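Local coordinates for protein putative modification methylase (Thermus thermophilus, PDB 2ZIG) that probably methylates cytosine at N4 in DNA, using S-adenosyl-L-methionine as the methyl donor, at residues B[272-277]-B[286-291]; B[178-183]-B[235-240]; B[71-76]-B[116-121]. All coordinates share one frame; numbering follows the deposited sequence.

Interaction 1: residues B[272-277]-B[286-291]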
loop_
_atom_site.group_PDB
_atom_site.type_symbol
_atom_site.label_atom_id
_atom_site.label_comp_id
_atom_site.label_asym_id
_atom_site.label_seq_id
_atom_site.Cartn_x
_atom_site.Cartn_y
_atom_site.Cartn_z
ATOM N N LEU B 272 -10.563 30.631 -2.778
ATOM C CA LEU B 272 -11.436 29.783 -3.570
ATOM C C LEU B 272 -12.182 28.894 -2.582
ATOM O O LEU B 272 -13.374 28.626 -2.735
ATOM C CB LEU B 272 -10.613 28.934 -4.544
ATOM C CG LEU B 272 -9.926 29.697 -5.684
ATOM C CD1 LEU B 272 -9.126 28.727 -6.533
ATOM C CD2 LEU B 272 -10.971 30.412 -6.540
ATOM N N ALA B 273 -11.461 28.455 -1.559
ATOM C CA ALA B 273 -12.025 27.608 -0.521
ATOM C C ALA B 273 -13.210 28.288 0.156
ATOM O O ALA B 273 -14.274 27.687 0.312
ATOM C CB ALA B 273 -10.958 27.282 0.512
ATOM N N LYS B 274 -13.018 29.539 0.564
ATOM C CA LYS B 274 -14.074 30.304 1.221
ATOM C C LYS B 274 -15.313 30.426 0.349
ATOM O O LYS B 274 -16.431 30.292 0.842
ATOM C CB LYS B 274 -13.589 31.710 1.584
ATOM C CG LYS B 274 -14.731 32.677 1.864
ATOM C CD LYS B 274 -14.249 34.051 2.337
ATOM C CE LYS B 274 -13.667 33.984 3.742
ATOM N NZ LYS B 274 -13.554 35.334 4.371
ATOM N N GLU B 275 -15.110 30.701 -0.940
ATOM C CA GLU B 275 -16.217 30.845 -1.887
ATOM C C GLU B 275 -16.910 29.503 -2.134
ATOM O O GLU B 275 -18.136 29.423 -2.212
ATOM C CB GLU B 275 -15.701 31.428 -3.215
ATOM C CG GLU B 275 -15.187 32.883 -3.108
ATOM C CD GLU B 275 -14.440 33.365 -4.352
ATOM O OE1 GLU B 275 -13.932 34.503 -4.334
ATOM O OE2 GLU B 275 -14.353 32.618 -5.347
ATOM N N ARG B 276 -16.113 28.447 -2.252
ATOM C CA ARG B 276 -16.645 27.115 -2.488
ATOM C C ARG B 276 -17.435 26.674 -1.258
ATOM O O ARG B 276 -18.559 26.182 -1.368
ATOM C CB ARG B 276 -15.497 26.129 -2.759
ATOM C CG ARG B 276 -15.964 24.749 -3.176
ATOM C CD ARG B 276 -14.823 23.731 -3.232
ATOM N NE ARG B 276 -15.348 22.375 -3.375
ATOM C CZ ARG B 276 -14.608 21.272 -3.366
ATOM N NH1 ARG B 276 -15.191 20.088 -3.504
ATOM N NH2 ARG B 276 -13.292 21.344 -3.219
ATOM N N PHE B 277 -16.838 26.869 -0.087
ATOM C CA PHE B 277 -17.447 26.498 1.182
ATOM C C PHE B 277 -18.836 27.108 1.306
ATOM O O PHE B 277 -19.808 26.410 1.597
ATOM C CB PHE B 277 -16.568 26.992 2.329
ATOM C CG PHE B 277 -17.007 26.524 3.693
ATOM C CD1 PHE B 277 -16.418 25.409 4.282
ATOM C CD2 PHE B 277 -17.965 27.233 4.411
ATOM C CE1 PHE B 277 -16.767 25.010 5.571
ATOM C CE2 PHE B 277 -18.327 26.846 5.701
ATOM C CZ PHE B 277 -17.724 25.729 6.286
ATOM N N LEU B 286 -16.891 30.111 5.896
ATOM C CA LEU B 286 -15.551 29.720 6.283
ATOM C C LEU B 286 -14.741 30.966 6.580
ATOM O O LEU B 286 -14.572 31.821 5.713
ATOM C CB LEU B 286 -14.872 28.930 5.166
ATOM C CG LEU B 286 -13.424 28.551 5.483
ATOM C CD1 LEU B 286 -13.399 27.504 6.591
ATOM C CD2 LEU B 286 -12.744 28.026 4.232
ATOM N N GLU B 287 -14.242 31.073 7.806
ATOM C CA GLU B 287 -13.440 32.224 8.176
ATOM C C GLU B 287 -11.988 31.978 7.781
ATOM O O GLU B 287 -11.365 31.020 8.239
ATOM C CB GLU B 287 -13.523 32.476 9.679
ATOM C CG GLU B 287 -12.917 33.807 10.076
ATOM C CD GLU B 287 -12.759 33.964 11.571
ATOM O OE1 GLU B 287 -12.474 35.096 12.014
ATOM O OE2 GLU B 287 -12.911 32.962 12.301
ATOM N N VAL B 288 -11.455 32.842 6.924
ATOM C CA VAL B 288 -10.072 32.719 6.471
ATOM C C VAL B 288 -9.175 33.674 7.245
ATOM O O VAL B 288 -9.376 34.889 7.213
ATOM C CB VAL B 288 -9.950 33.042 4.976
ATOM C CG1 VAL B 288 -8.491 32.945 4.536
ATOM C CG2 VAL B 288 -10.830 32.097 4.171
ATOM N N LEU B 289 -8.184 33.123 7.939
ATOM C CA LEU B 289 -7.263 33.932 8.726
ATOM C C LEU B 289 -5.886 33.993 8.087
ATOM O O LEU B 289 -5.133 33.022 8.147
ATOM C CB LEU B 289 -7.126 33.353 10.129
ATOM C CG LEU B 289 -8.417 33.104 10.901
ATOM C CD1 LEU B 289 -8.074 32.546 12.266
ATOM C CD2 LEU B 289 -9.206 34.396 11.033
ATOM N N ASP B 290 -5.561 35.133 7.479
ATOM C CA ASP B 290 -4.260 35.321 6.836
ATOM C C ASP B 290 -3.186 35.477 7.904
ATOM O O ASP B 290 -2.503 36.497 7.968
ATOM C CB ASP B 290 -4.261 36.565 5.934
ATOM C CG ASP B 290 -5.057 36.367 4.648
ATOM O OD1 ASP B 290 -4.688 35.493 3.827
ATOM O OD2 ASP B 290 -6.056 37.093 4.453
ATOM N N GLY B 291 -3.048 34.458 8.746
ATOM C CA GLY B 291 -2.053 34.493 9.800
ATOM C C GLY B 291 -2.160 35.729 10.673
ATOM O O GLY B 291 -3.206 35.986 11.273
HETATM O O HOH W 1 -17.408 30.761 3.496
#

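Interaction 2: residues B[178-183]-B[235-240]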
loop_
_atom_site.group_PDB
_atom_site.type_symbol
_atom_site.label_atom_id
_atom_site.label_comp_id
_atom_site.label_asym_id
_atom_site.label_seq_id
_atom_site.Cartn_x
_atom_site.Cartn_y
_atom_site.Cartn_z
ATOM N N GLY B 178 -5.356 5.314 24.182
ATOM C CA GLY B 178 -6.662 5.003 24.727
ATOM C C GLY B 178 -7.761 5.303 23.736
ATOM O O GLY B 178 -7.554 6.038 22.772
ATOM N N TYR B 179 -8.937 4.741 23.983
ATOM C CA TYR B 179 -10.074 4.927 23.098
ATOM C C TYR B 179 -10.702 6.309 23.194
ATOM O O TYR B 179 -10.221 7.182 23.914
ATOM C CB TYR B 179 -11.135 3.864 23.376
ATOM C CG TYR B 179 -10.623 2.445 23.263
ATOM C CD1 TYR B 179 -9.715 1.935 24.192
ATOM C CD2 TYR B 179 -11.054 1.609 22.234
ATOM C CE1 TYR B 179 -9.248 0.625 24.101
ATOM C CE2 TYR B 179 -10.594 0.297 22.130
ATOM C CZ TYR B 179 -9.693 -0.189 23.068
ATOM O OH TYR B 179 -9.239 -1.488 22.977
ATOM N N ARG B 180 -11.793 6.485 22.456
ATOM C CA ARG B 180 -12.524 7.744 22.402
ATOM C C ARG B 180 -13.745 7.692 23.331
ATOM O O ARG B 180 -14.246 6.611 23.642
ATOM C CB ARG B 180 -12.959 7.991 20.954
ATOM C CG ARG B 180 -13.461 9.382 20.662
ATOM C CD ARG B 180 -12.353 10.416 20.764
ATOM N NE ARG B 180 -12.897 11.756 20.592
ATOM C CZ ARG B 180 -13.366 12.234 19.444
ATOM N NH1 ARG B 180 -13.351 11.486 18.349
ATOM N NH2 ARG B 180 -13.870 13.457 19.401
ATOM N N LYS B 181 -14.219 8.857 23.771
ATOM C CA LYS B 181 -15.372 8.921 24.670
ATOM C C LYS B 181 -16.310 10.088 24.332
ATOM O O LYS B 181 -16.108 11.213 24.783
ATOM C CB LYS B 181 -14.894 9.043 26.121
ATOM C CG LYS B 181 -13.829 8.021 26.513
ATOM C CD LYS B 181 -13.453 8.131 27.986
ATOM C CE LYS B 181 -12.237 7.272 28.311
ATOM N NZ LYS B 181 -12.424 5.859 27.873
ATOM N N PRO B 182 -17.352 9.823 23.530
ATOM C CA PRO B 182 -18.322 10.843 23.127
ATOM C C PRO B 182 -19.562 10.882 24.017
ATOM O O PRO B 182 -19.789 9.972 24.809
ATOM C CB PRO B 182 -18.660 10.422 21.711
ATOM C CG PRO B 182 -18.727 8.931 21.858
ATOM C CD PRO B 182 -17.514 8.604 22.714
ATOM N N THR B 183 -20.358 11.938 23.878
ATOM C CA THR B 183 -21.590 12.071 24.656
ATOM C C THR B 183 -22.662 11.197 24.010
ATOM O O THR B 183 -22.573 10.869 22.825
ATOM C CB THR B 183 -22.111 13.535 24.680
ATOM O OG1 THR B 183 -22.464 13.943 23.352
ATOM C CG2 THR B 183 -21.050 14.480 25.226
ATOM N N VAL B 235 -20.214 13.986 15.597
ATOM C CA VAL B 235 -20.777 15.316 15.409
ATOM C C VAL B 235 -20.137 16.191 16.492
ATOM O O VAL B 235 -19.978 15.753 17.630
ATOM C CB VAL B 235 -22.314 15.306 15.598
ATOM C CG1 VAL B 235 -22.862 16.708 15.501
ATOM C CG2 VAL B 235 -22.959 14.427 14.541
ATOM N N GLY B 236 -19.745 17.408 16.140
ATOM C CA GLY B 236 -19.121 18.277 17.122
ATOM C C GLY B 236 -17.600 18.199 17.175
ATOM O O GLY B 236 -16.957 19.145 17.635
ATOM N N ASP B 237 -17.015 17.087 16.720
ATOM C CA ASP B 237 -15.556 16.935 16.716
ATOM C C ASP B 237 -14.882 17.943 15.789
ATOM O O ASP B 237 -15.532 18.559 14.937
ATOM C CB ASP B 237 -15.136 15.541 16.244
ATOM C CG ASP B 237 -15.429 14.453 17.254
ATOM O OD1 ASP B 237 -15.759 14.769 18.419
ATOM O OD2 ASP B 237 -15.310 13.269 16.873
ATOM N N VAL B 238 -13.571 18.090 15.954
ATOM C CA VAL B 238 -12.768 18.992 15.140
ATOM C C VAL B 238 -12.060 18.173 14.058
ATOM O O VAL B 238 -11.319 17.233 14.365
ATOM C CB VAL B 238 -11.688 19.716 15.986
ATOM C CG1 VAL B 238 -10.858 20.637 15.092
ATOM C CG2 VAL B 238 -12.347 20.514 17.115
ATOM N N VAL B 239 -12.304 18.528 12.803
ATOM C CA VAL B 239 -11.696 17.842 11.669
ATOM C C VAL B 239 -10.685 18.785 11.038
ATOM O O VAL B 239 -11.020 19.914 10.670
ATOM C CB VAL B 239 -12.757 17.444 10.611
ATOM C CG1 VAL B 239 -12.079 16.807 9.394
ATOM C CG2 VAL B 239 -13.759 16.471 11.218
ATOM N N LEU B 240 -9.449 18.319 10.911
ATOM C CA LEU B 240 -8.387 19.140 10.356
ATOM C C LEU B 240 -7.781 18.640 9.057
ATOM O O LEU B 240 -7.575 17.444 8.885
ATOM C CB LEU B 240 -7.259 19.284 11.377
ATOM C CG LEU B 240 -5.941 19.831 10.815
ATOM C CD1 LEU B 240 -6.134 21.270 10.355
ATOM C CD2 LEU B 240 -4.867 19.757 11.869
#

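Interaction 3: residues B[71-76]-B[116-121]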
loop_
_atom_site.group_PDB
_atom_site.type_symbol
_atom_site.label_atom_id
_atom_site.label_comp_id
_atom_site.label_asym_id
_atom_site.label_seq_id
_atom_site.Cartn_x
_atom_site.Cartn_y
_atom_site.Cartn_z
ATOM N N ALA B 71 13.628 14.939 0.567
ATOM C CA ALA B 71 13.400 16.243 1.178
ATOM C C ALA B 71 11.894 16.499 1.316
ATOM O O ALA B 71 11.437 17.066 2.308
ATOM C CB ALA B 71 14.050 17.331 0.338
ATOM N N PHE B 72 11.128 16.083 0.312
ATOM C CA PHE B 72 9.682 16.250 0.337
ATOM C C PHE B 72 9.125 15.424 1.494
ATOM O O PHE B 72 8.349 15.918 2.306
ATOM C CB PHE B 72 9.075 15.782 -0.991
ATOM C CG PHE B 72 7.577 15.897 -1.048
ATOM C CD1 PHE B 72 6.949 17.122 -0.830
ATOM C CD2 PHE B 72 6.793 14.781 -1.316
ATOM C CE1 PHE B 72 5.555 17.230 -0.874
ATOM C CE2 PHE B 72 5.395 14.879 -1.363
ATOM C CZ PHE B 72 4.777 16.105 -1.142
ATOM N N LEU B 73 9.535 14.164 1.570
ATOM C CA LEU B 73 9.085 13.286 2.644
ATOM C C LEU B 73 9.380 13.906 4.004
ATOM O O LEU B 73 8.541 13.883 4.907
ATOM C CB LEU B 73 9.775 11.929 2.538
ATOM C CG LEU B 73 9.284 11.042 1.394
ATOM C CD1 LEU B 73 10.124 9.782 1.319
ATOM C CD2 LEU B 73 7.816 10.702 1.631
ATOM N N ASP B 74 10.578 14.467 4.139
ATOM C CA ASP B 74 11.000 15.100 5.382
ATOM C C ASP B 74 10.107 16.287 5.717
ATOM O O ASP B 74 9.834 16.556 6.886
ATOM C CB ASP B 74 12.466 15.542 5.271
ATOM C CG ASP B 74 13.436 14.373 5.367
ATOM O OD1 ASP B 74 14.600 14.523 4.936
ATOM O OD2 ASP B 74 13.041 13.302 5.887
ATOM N N GLU B 75 9.647 16.996 4.691
ATOM C CA GLU B 75 8.768 18.138 4.918
ATOM C C GLU B 75 7.454 17.631 5.502
ATOM O O GLU B 75 6.949 18.171 6.491
ATOM C CB GLU B 75 8.495 18.873 3.607
ATOM C CG GLU B 75 9.716 19.523 2.988
ATOM C CD GLU B 75 9.410 20.164 1.643
ATOM O OE1 GLU B 75 8.446 20.960 1.571
ATOM O OE2 GLU B 75 10.132 19.876 0.660
ATOM N N LEU B 76 6.911 16.586 4.886
ATOM C CA LEU B 76 5.664 15.997 5.344
ATOM C C LEU B 76 5.792 15.527 6.788
ATOM O O LEU B 76 4.876 15.706 7.588
ATOM C CB LEU B 76 5.274 14.802 4.465
ATOM C CG LEU B 76 5.100 15.005 2.959
ATOM C CD1 LEU B 76 4.666 13.681 2.345
ATOM C CD2 LEU B 76 4.061 16.081 2.670
ATOM N N HIS B 116 2.877 6.276 -0.868
ATOM C CA HIS B 116 2.054 5.791 0.231
ATOM C C HIS B 116 2.861 4.922 1.199
ATOM O O HIS B 116 2.649 4.968 2.414
ATOM C CB HIS B 116 0.851 4.991 -0.294
ATOM C CG HIS B 116 1.148 3.540 -0.532
ATOM N ND1 HIS B 116 1.803 3.084 -1.657
ATOM C CD2 HIS B 116 0.920 2.449 0.237
ATOM C CE1 HIS B 116 1.965 1.776 -1.572
ATOM N NE2 HIS B 116 1.439 1.365 -0.432
ATOM N N ALA B 117 3.779 4.130 0.659
ATOM C CA ALA B 117 4.587 3.249 1.489
ATOM C C ALA B 117 5.604 4.037 2.309
ATOM O O ALA B 117 5.844 3.723 3.473
ATOM C CB ALA B 117 5.295 2.213 0.620
ATOM N N ASP B 118 6.207 5.051 1.697
ATOM C CA ASP B 118 7.179 5.881 2.396
ATOM C C ASP B 118 6.476 6.616 3.524
ATOM O O ASP B 118 7.035 6.780 4.610
ATOM C CB ASP B 118 7.825 6.886 1.431
ATOM C CG ASP B 118 8.994 6.284 0.664
ATOM O OD1 ASP B 118 9.945 5.823 1.329
ATOM O OD2 ASP B 118 8.966 6.262 -0.585
ATOM N N ILE B 119 5.238 7.036 3.269
ATOM C CA ILE B 119 4.455 7.750 4.268
ATOM C C ILE B 119 4.128 6.820 5.432
ATOM O O ILE B 119 4.340 7.176 6.593
ATOM C CB ILE B 119 3.135 8.301 3.667
ATOM C CG1 ILE B 119 3.437 9.291 2.533
ATOM C CG2 ILE B 119 2.296 8.974 4.753
ATOM C CD1 ILE B 119 4.173 10.505 2.962
ATOM N N GLN B 120 3.621 5.627 5.125
ATOM C CA GLN B 120 3.276 4.659 6.173
ATOM C C GLN B 120 4.455 4.366 7.084
ATOM O O GLN B 120 4.329 4.390 8.304
ATOM C CB GLN B 120 2.789 3.329 5.576
ATOM C CG GLN B 120 1.326 3.301 5.208
ATOM C CD GLN B 120 0.864 1.924 4.774
ATOM O OE1 GLN B 120 0.141 1.241 5.497
ATOM N NE2 GLN B 120 1.283 1.509 3.596
ATOM N N VAL B 121 5.601 4.078 6.481
ATOM C CA VAL B 121 6.802 3.761 7.238
ATOM C C VAL B 121 7.219 4.919 8.149
ATOM O O VAL B 121 7.355 4.753 9.359
ATOM C CB VAL B 121 7.948 3.397 6.271
ATOM C CG1 VAL B 121 9.262 3.243 7.028
ATOM C CG2 VAL B 121 7.599 2.101 5.546
#

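Interaction 1: residues B[272-277]-B[286-291]
Leu286 lies with its CB over one face of the Phe277 ring, 3.8 Å from the ring centroid and 21° off its normal, a CH-pi contact displaced toward the rim. The two side chains cross at about a right angle, and the ring atom CD2 reaches back to the backbone N of Leu286 at 3.4 Å. On the side away from the ring, the CD2 methyl of Leu286 meets the CB of Ala273 at 4.2 Å. Lys274 stays on the flank: CG is anti to its backbone N (chi1 162°), and a bend at chi3 carries CE to 3.1 Å from Leu286 O and to 3.4 Å from Val288 CG2, unusually close for carbons. With the chain beyond CB cut away, as in an alanine here, Val288 CG2 would probably lose its closest neighbour, CE, and Leu286 O the aliphatic cover beside it. No direct hydrogen bond joins the segments; one water donates to Lys274 O and accepts from Leu286 N, though the second leg is modelled short. The 272-277 segment of the helix and strand 286-289 run nearly antiparallel, at 170°, and the strand pairs with strand 22-26. This is the helix-on-sheet packing of a Rossmann-like methyltransferase, here at an outermost strand.

Interaction 2: residues B[178-183]-B[235-240]
In the Rossmann-like methyltransferase fold, the loop that follows strand 167-174 is tied to the residue just before the inner strand 238-241 by a salt bridge between Arg180 and Asp237. The side chains come from opposite directions. Arg180 bends at chi2, which brings the guanidinium to the carboxylate. NH1 donates to Asp237 OD2 at 3.0 Å, with an N-H...O angle of 136°. That bond is far from straight, and it meets OD2 from above the carboxylate plane, 48° out of it. NH2 faces OD1, but this second bond is weak and the modelled position of NH2 is less certain. The two flat groups are turned 36° against each other, so they do not meet as a coplanar, two-bonded pair. Asp237 is buried, and its OD2 also accepts a hydrogen bond from the backbone N of Phe234, a residue that the side chains of Arg180 and Pro182 also touch. With a backbone donor as well as NH1 at OD2, the carboxylate is probably kept ionised, and the positive charge of Arg180 would offset the cost of burying it.

Interaction 3: residues B[71-76]-B[116-121]
Ile119 turns CG1 anti to its carbonyl carbon (chi1 -61°), and a second bend at chi2 (-63°) carries its CD1 methyl toward Leu73 and Leu76, which bring their own branches to it from the neighbouring helix. The result is a helix-helix contact within the Rossmann-like methyltransferase fold, between helix 66-86 and helix 115-125, whose segments cross at -45° with axes 10.8 Å apart. That is a wide spacing, bridged by long aliphatic side chains, and the closest pair of CA atoms, those of Leu73 and Ile119, is 7.4 Å apart.

Both methyls of Leu73 lie against the CB of Asp118, CD1 at 3.7 Å, the side chains crossing at about a right angle, and CD2 also reaches Ile119 CD1 at 3.9 Å. Leu73 CD1 touches Asp118 CB and CG alike, while the oxygens find their polar partners outside the contact: OD1 forms a salt bridge with Arg124 of the second subunit, and OD2 hydrogen-bonds to Tyr69 OH. With both oxygens engaged, the carboxylate is probably fixed in rotation and kept charged even though the residue is buried.

The same helix carries part of the dimer contact, where His116 meets His116 of the second subunit, so its one flank packs on helix 66-86 while other residues reach the partner chain. Inside the chain, Ile119 also touches Leu171 of strand 167-174, which places it between helix and sheet. Leu76 meets Ile119 at about a right angle through its CD1 branch alone; this methyl comes to 3.3 Å from Ile119 CD1, tighter than usual van der Waals contact.

Interactions 1 and 2 both reach the central sheet, 1 at its outermost strand 286-289 and 2 just before the inner strand 238-241, with their nearest atoms about 9 Å apart. Interaction 3 joins two helices instead, and its centre lies about 28 Å from that of interaction 1 and about 27 Å from that of interaction 2. Chemistry follows place. The contacts of 272-277 with 286-291 and of 71-76 with 116-121 are buried and largely apolar, one helped by a water, the other bordering the second subunit. The partly buried 178-183 contact relies on charge, joining a loop to the sheet through a single residue pair.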